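Local coordinates for protein neural-cadherin (Drosophila melanogaster, PDB 3UBG) that mediates calcium-dependent, homophilic adhesion between cells, here represented by three consecutive cadherin domains of its ectodomain, at residues V96-D101 and D134-H139; N140-I145 and E184-K189. All blocks are in the same frame, centred on the assembly; numbering follows the deposited sequence.

Contact 1 (V96-D101 and D134-H139). With CA (calcium ion), chain E; CA (calcium ion), chain D; CA (calcium ion), chain F; ZN (zinc ion), chain C.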
loop_
_atom_site.group_PDB
_atom_site.type_symbol
_atom_site.label_atom_id
_atom_site.label_comp_id
_atom_site.label_asym_id
_atom_site.label_seq_id
_atom_site.Cartn_x
_atom_site.Cartn_y
_atom_site.Cartn_z
ATOM N N VAL A 96 23.272 -7.693 3.161
ATOM C CA VAL A 96 22.356 -7.242 4.176
ATOM C C VAL A 96 21.284 -8.279 4.494
ATOM O O VAL A 96 20.662 -8.859 3.595
ATOM C CB VAL A 96 21.752 -5.935 3.765
ATOM C CG1 VAL A 96 20.815 -5.449 4.852
ATOM C CG2 VAL A 96 22.890 -4.957 3.526
ATOM N N LYS A 97 21.110 -8.517 5.787
ATOM C CA LYS A 97 20.280 -9.597 6.277
ATOM C C LYS A 97 18.976 -9.076 6.858
ATOM O O LYS A 97 18.953 -8.063 7.546
ATOM C CB LYS A 97 21.053 -10.401 7.313
ATOM C CG LYS A 97 22.096 -11.292 6.678
ATOM C CD LYS A 97 22.821 -12.073 7.714
ATOM C CE LYS A 97 23.865 -11.223 8.362
ATOM N NZ LYS A 97 24.535 -11.956 9.447
ATOM N N ASP A 98 17.889 -9.773 6.565
ATOM C CA ASP A 98 16.569 -9.345 6.985
ATOM C C ASP A 98 16.359 -9.541 8.479
ATOM O O ASP A 98 16.720 -10.575 9.031
ATOM C CB ASP A 98 15.494 -10.125 6.234
ATOM C CG ASP A 98 14.104 -9.718 6.647
ATOM O OD1 ASP A 98 13.854 -8.501 6.665
ATOM O OD2 ASP A 98 13.272 -10.590 6.976
ATOM N N VAL A 99 15.754 -8.545 9.113
ATOM C CA VAL A 99 15.321 -8.633 10.493
ATOM C C VAL A 99 13.818 -8.341 10.483
ATOM O O VAL A 99 13.313 -7.678 9.592
ATOM C CB VAL A 99 16.110 -7.611 11.390
ATOM C CG1 VAL A 99 15.438 -7.416 12.712
ATOM C CG2 VAL A 99 17.561 -8.062 11.602
ATOM N N ASN A 100 13.077 -8.861 11.439
ATOM C CA ASN A 100 11.640 -8.633 11.426
ATOM C C ASN A 100 11.342 -7.262 12.016
ATOM O O ASN A 100 11.343 -7.088 13.234
ATOM C CB ASN A 100 10.915 -9.735 12.197
ATOM C CG ASN A 100 9.428 -9.792 11.882
ATOM O OD1 ASN A 100 8.765 -8.768 11.776
ATOM N ND2 ASN A 100 8.900 -10.994 11.757
ATOM N N ASP A 101 11.088 -6.288 11.150
ATOM C CA ASP A 101 11.081 -4.901 11.572
ATOM C C ASP A 101 10.075 -4.043 10.814
ATOM O O ASP A 101 10.112 -2.811 10.899
ATOM C CB ASP A 101 12.488 -4.315 11.435
ATOM C CG ASP A 101 12.876 -4.049 9.987
ATOM O OD1 ASP A 101 12.285 -4.665 9.087
ATOM O OD2 ASP A 101 13.784 -3.224 9.749
ATOM N N ASP A 134 2.649 -9.111 5.531
ATOM C CA ASP A 134 3.730 -8.515 6.278
ATOM C C ASP A 134 5.011 -8.631 5.444
ATOM O O ASP A 134 5.278 -9.673 4.866
ATOM C CB ASP A 134 3.889 -9.237 7.607
ATOM C CG ASP A 134 4.983 -8.640 8.458
ATOM O OD1 ASP A 134 6.193 -8.767 8.102
ATOM O OD2 ASP A 134 4.616 -8.045 9.493
ATOM N N PRO A 135 5.807 -7.556 5.397
ATOM C CA PRO A 135 6.944 -7.429 4.484
ATOM C C PRO A 135 8.133 -8.306 4.838
ATOM O O PRO A 135 8.920 -8.607 3.964
ATOM C CB PRO A 135 7.328 -5.944 4.593
ATOM C CG PRO A 135 6.156 -5.273 5.241
ATOM C CD PRO A 135 5.547 -6.307 6.130
ATOM N N ASP A 136 8.267 -8.732 6.080
ATOM C CA ASP A 136 9.452 -9.502 6.452
ATOM C C ASP A 136 9.405 -10.932 5.917
ATOM O O ASP A 136 8.340 -11.430 5.572
ATOM C CB ASP A 136 9.653 -9.448 7.965
ATOM C CG ASP A 136 9.699 -8.016 8.477
ATOM O OD1 ASP A 136 10.309 -7.171 7.825
ATOM O OD2 ASP A 136 9.104 -7.696 9.502
ATOM N N THR A 137 10.565 -11.578 5.820
ATOM C CA THR A 137 10.633 -12.963 5.357
ATOM C C THR A 137 10.150 -13.895 6.461
ATOM O O THR A 137 9.845 -15.048 6.211
ATOM C CB THR A 137 12.075 -13.374 4.951
ATOM O OG1 THR A 137 12.914 -13.429 6.114
ATOM C CG2 THR A 137 12.674 -12.394 3.960
ATOM N N ASP A 138 10.034 -13.354 7.667
ATOM C CA ASP A 138 9.923 -14.125 8.900
ATOM C C ASP A 138 8.622 -13.840 9.690
ATOM O O ASP A 138 8.595 -13.886 10.921
ATOM C CB ASP A 138 11.146 -13.765 9.747
ATOM C CG ASP A 138 11.198 -14.493 11.073
ATOM O OD1 ASP A 138 10.604 -15.593 11.190
ATOM O OD2 ASP A 138 11.861 -13.955 11.998
ATOM N N HIS A 139 7.535 -13.559 8.985
ATOM C CA HIS A 139 6.292 -13.150 9.644
ATOM C C HIS A 139 5.488 -14.282 10.275
ATOM O O HIS A 139 5.664 -15.446 9.958
ATOM C CB HIS A 139 5.404 -12.439 8.642
ATOM C CG HIS A 139 5.157 -13.242 7.410
ATOM N ND1 HIS A 139 4.257 -14.280 7.373
ATOM C CD2 HIS A 139 5.708 -13.173 6.176
ATOM C CE1 HIS A 139 4.243 -14.809 6.162
ATOM N NE2 HIS A 139 5.121 -14.154 5.419
HETATM CA CA CA E . 12.743 -6.611 7.528
HETATM CA CA CA D . 6.888 -7.864 10.405
HETATM CA CA CA F . 13.353 -2.909 7.161
HETATM ZN ZN ZN C . 5.626 -14.695 3.365
HETATM O O HOH W 1 14.703 -0.611 7.820
#
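D136 and D98 meet around a calcium ion at the junction of two successive cadherin domains, where the linker 98-101 faces the loop 134-139. D136 splits its carboxylate between two metals: OD1 lies 2.5 Å from the chain E calcium, which also takes D98 OD1, the carbonyl of V99 and D101 OD1, while OD2 lies 2.4 Å from the chain D calcium. With CG anti to the carbonyl carbon (chi1 -54°), the group lies between the two ions. N100 OD1 and D136 OD2, only 2.5 Å apart, share the chain D calcium, which D134 chelates through both oxygens; D134 OD1 also accepts from D136 N in an Asx turn. D101 bridges the chain E and chain F ions, and the three calciums stiffen the domain junction. D98 OD2 is gripped from one face of its carboxylate by T137 N (3.1 Å) and T137 OG1 (3.0 Å). Against this tight metal core the rim is loose: T137 and D138 are exposed and bury little here. E13 and E61 are further ligands of the chain E ion, and E102 O, D185 and Q196 of the chain D ion; together the sites join the end of strand 87-97 to the loop between strands 126-133 and 141-148.

Contact 2 (N140-I145 and E184-K189). With CA (calcium ion), chain D.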
loop_
_atom_site.group_PDB
_atom_site.type_symbol
_atom_site.label_atom_id
_atom_site.label_comp_id
_atom_site.label_asym_id
_atom_site.label_seq_id
_atom_site.Cartn_x
_atom_site.Cartn_y
_atom_site.Cartn_z
ATOM N N ASN A 140 4.580 -13.905 11.165
ATOM C CA ASN A 140 3.724 -14.850 11.874
ATOM C C ASN A 140 2.445 -14.123 12.289
ATOM O O ASN A 140 2.343 -13.619 13.405
ATOM C CB ASN A 140 4.461 -15.385 13.104
ATOM C CG ASN A 140 3.618 -16.344 13.932
ATOM O OD1 ASN A 140 2.763 -17.068 13.408
ATOM N ND2 ASN A 140 3.862 -16.356 15.239
ATOM N N ILE A 141 1.483 -14.062 11.373
ATOM C CA ILE A 141 0.328 -13.170 11.511
ATOM C C ILE A 141 -0.854 -13.731 12.298
ATOM O O ILE A 141 -1.326 -14.848 12.040
ATOM C CB ILE A 141 -0.177 -12.687 10.139
ATOM C CG1 ILE A 141 0.800 -11.672 9.538
ATOM C CG2 ILE A 141 -1.530 -12.021 10.286
ATOM C CD1 ILE A 141 1.229 -11.964 8.114
ATOM N N HIS A 142 -1.329 -12.929 13.245
ATOM C CA HIS A 142 -2.503 -13.255 14.051
ATOM C C HIS A 142 -3.587 -12.192 13.931
ATOM O O HIS A 142 -3.302 -10.999 13.964
ATOM C CB HIS A 142 -2.107 -13.434 15.510
ATOM C CG HIS A 142 -1.231 -14.622 15.743
ATOM N ND1 HIS A 142 -1.606 -15.682 16.540
ATOM C CD2 HIS A 142 -0.007 -14.932 15.260
ATOM C CE1 HIS A 142 -0.642 -16.584 16.551
ATOM N NE2 HIS A 142 0.339 -16.153 15.781
ATOM N N TYR A 143 -4.831 -12.644 13.790
ATOM C CA TYR A 143 -5.977 -11.768 13.590
ATOM C C TYR A 143 -6.793 -11.601 14.881
ATOM O O TYR A 143 -6.978 -12.560 15.629
ATOM C CB TYR A 143 -6.852 -12.310 12.457
ATOM C CG TYR A 143 -6.157 -12.415 11.119
ATOM C CD1 TYR A 143 -6.034 -11.304 10.287
ATOM C CD2 TYR A 143 -5.646 -13.628 10.668
ATOM C CE1 TYR A 143 -5.403 -11.390 9.046
ATOM C CE2 TYR A 143 -5.023 -13.730 9.435
ATOM C CZ TYR A 143 -4.890 -12.600 8.623
ATOM O OH TYR A 143 -4.265 -12.679 7.383
ATOM N N PHE A 144 -7.272 -10.386 15.141
ATOM C CA PHE A 144 -8.003 -10.086 16.373
ATOM C C PHE A 144 -9.114 -9.050 16.197
ATOM O O PHE A 144 -8.968 -8.059 15.462
ATOM C CB PHE A 144 -7.061 -9.554 17.456
ATOM C CG PHE A 144 -5.965 -10.495 17.823
ATOM C CD1 PHE A 144 -6.208 -11.568 18.659
ATOM C CD2 PHE A 144 -4.684 -10.305 17.339
ATOM C CE1 PHE A 144 -5.192 -12.452 19.000
ATOM C CE2 PHE A 144 -3.660 -11.180 17.681
ATOM C CZ PHE A 144 -3.914 -12.256 18.505
ATOM N N ILE A 145 -10.217 -9.276 16.903
ATOM C CA ILE A 145 -11.169 -8.212 17.186
ATOM C C ILE A 145 -10.672 -7.461 18.418
ATOM O O ILE A 145 -10.340 -8.086 19.428
ATOM C CB ILE A 145 -12.544 -8.787 17.504
ATOM C CG1 ILE A 145 -13.125 -9.482 16.267
ATOM C CG2 ILE A 145 -13.467 -7.700 18.020
ATOM C CD1 ILE A 145 -14.243 -10.438 16.586
ATOM N N GLU A 184 -1.545 -8.786 13.943
ATOM C CA GLU A 184 -0.231 -8.655 14.537
ATOM C C GLU A 184 0.739 -9.585 13.845
ATOM O O GLU A 184 0.366 -10.673 13.427
ATOM C CB GLU A 184 -0.262 -9.046 16.005
ATOM C CG GLU A 184 -0.998 -8.101 16.916
ATOM C CD GLU A 184 -1.004 -8.614 18.338
ATOM O OE1 GLU A 184 -0.669 -9.810 18.530
ATOM O OE2 GLU A 184 -1.343 -7.831 19.251
ATOM N N ASP A 185 1.990 -9.162 13.734
ATOM C CA ASP A 185 3.051 -10.092 13.394
ATOM C C ASP A 185 3.688 -10.471 14.722
ATOM O O ASP A 185 4.402 -9.672 15.331
ATOM C CB ASP A 185 4.068 -9.467 12.432
ATOM C CG ASP A 185 5.268 -10.375 12.177
ATOM O OD1 ASP A 185 5.253 -11.538 12.634
ATOM O OD2 ASP A 185 6.218 -9.938 11.496
ATOM N N GLN A 186 3.397 -11.679 15.188
ATOM C CA GLN A 186 3.878 -12.119 16.485
ATOM C C GLN A 186 5.320 -12.619 16.432
ATOM O O GLN A 186 5.819 -13.211 17.387
ATOM C CB GLN A 186 2.927 -13.149 17.090
ATOM C CG GLN A 186 1.506 -12.630 17.145
ATOM C CD GLN A 186 0.696 -13.183 18.309
ATOM O OE1 GLN A 186 0.941 -14.290 18.791
ATOM N NE2 GLN A 186 -0.285 -12.403 18.761
ATOM N N ASN A 187 5.989 -12.360 15.312
ATOM C CA ASN A 187 7.434 -12.535 15.237
ATOM C C ASN A 187 8.219 -11.234 15.345
ATOM O O ASN A 187 9.437 -11.247 15.209
ATOM C CB ASN A 187 7.832 -13.239 13.952
ATOM C CG ASN A 187 7.747 -14.732 14.072
ATOM O OD1 ASN A 187 7.303 -15.258 15.099
ATOM N ND2 ASN A 187 8.163 -15.436 13.019
ATOM N N GLY A 188 7.526 -10.120 15.578
ATOM C CA GLY A 188 8.177 -8.818 15.628
ATOM C C GLY A 188 7.739 -7.972 16.813
ATOM O O GLY A 188 6.643 -7.404 16.808
ATOM N N LYS A 189 8.588 -7.884 17.834
ATOM C CA LYS A 189 8.229 -7.147 19.047
ATOM C C LYS A 189 8.435 -5.640 18.904
ATOM O O LYS A 189 9.205 -5.184 18.058
ATOM C CB LYS A 189 9.023 -7.669 20.244
ATOM C CG LYS A 189 8.870 -9.160 20.475
ATOM C CD LYS A 189 9.307 -9.564 21.876
ATOM C CE LYS A 189 9.421 -11.083 22.002
ATOM N NZ LYS A 189 8.156 -11.802 21.637
HETATM CA CA CA D . 6.888 -7.864 10.405
#
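Q186 lays its terminal amide over one face of the H142 imidazole, the two planes 15° apart, with OE1 above the ring centre and CG 3.3 Å from H142 CD2. The bend at chi2 (-149°) brings the amide across the ring, whose ND1 is hydrogen-bonded to E158 OE2. The NE2 of Q186 points on to the edge of F144, near the ring plane and 3.6 Å from CZ, and donates to E184 OE1 at 2.6 Å, nearly along the C-O axis of that carboxylate. E184 in turn crosses F144 at about a right angle, its OE1 3.4 Å from F144 CE2, while OE2 forms a salt bridge with K182. Replacing Q186 by an alanine would remove the amide, which is likely to leave the H142 ring without its stacking partner and E184 OE1 without that donor. The backbone bond from Q186 N to N140 O (2.8 Å) does not depend on the side chain. Beneath these groups, H142 and E184 form an antiparallel hydrogen-bonded pair, and I141 and D185 the adjoining non-hydrogen-bonded one, where strand 141-148 borders strand 176-185 at the edge of a four-stranded sheet of the Greek-key cadherin domain. A type I turn runs from D185 to G188. D185 OD1 accepts from N140 N (2.9 Å) and N187 N (2.9 Å) on opposite faces of its carboxylate, the latter bond closing an Asx turn, while OD2 binds the chain D calcium at 2.4 Å. N187 sets its amide against N140 CB, the two amide planes 53° apart, and sends ND2 to D138 O.

How the contacts relate
Contact 1 is partly buried and crosses from one cadherin domain to the next, whereas contact 2 lies at the surface within the second of these domains. The first has no strand pairing and is held chiefly by carboxylates sharing metal ions; the second rests on backbone hydrogen bonds between neighbouring strands, with polar and aromatic side chains packed above them. They follow directly in the chain, 134-139 running into 140-145, and converge on the chain D calcium, to which both supply ligands. A probable hydrogen bond from N100 ND2 to D185 OD2 ties them directly, as does the side chain of N187, so the sheet edge is coupled to the calcium-bound junction.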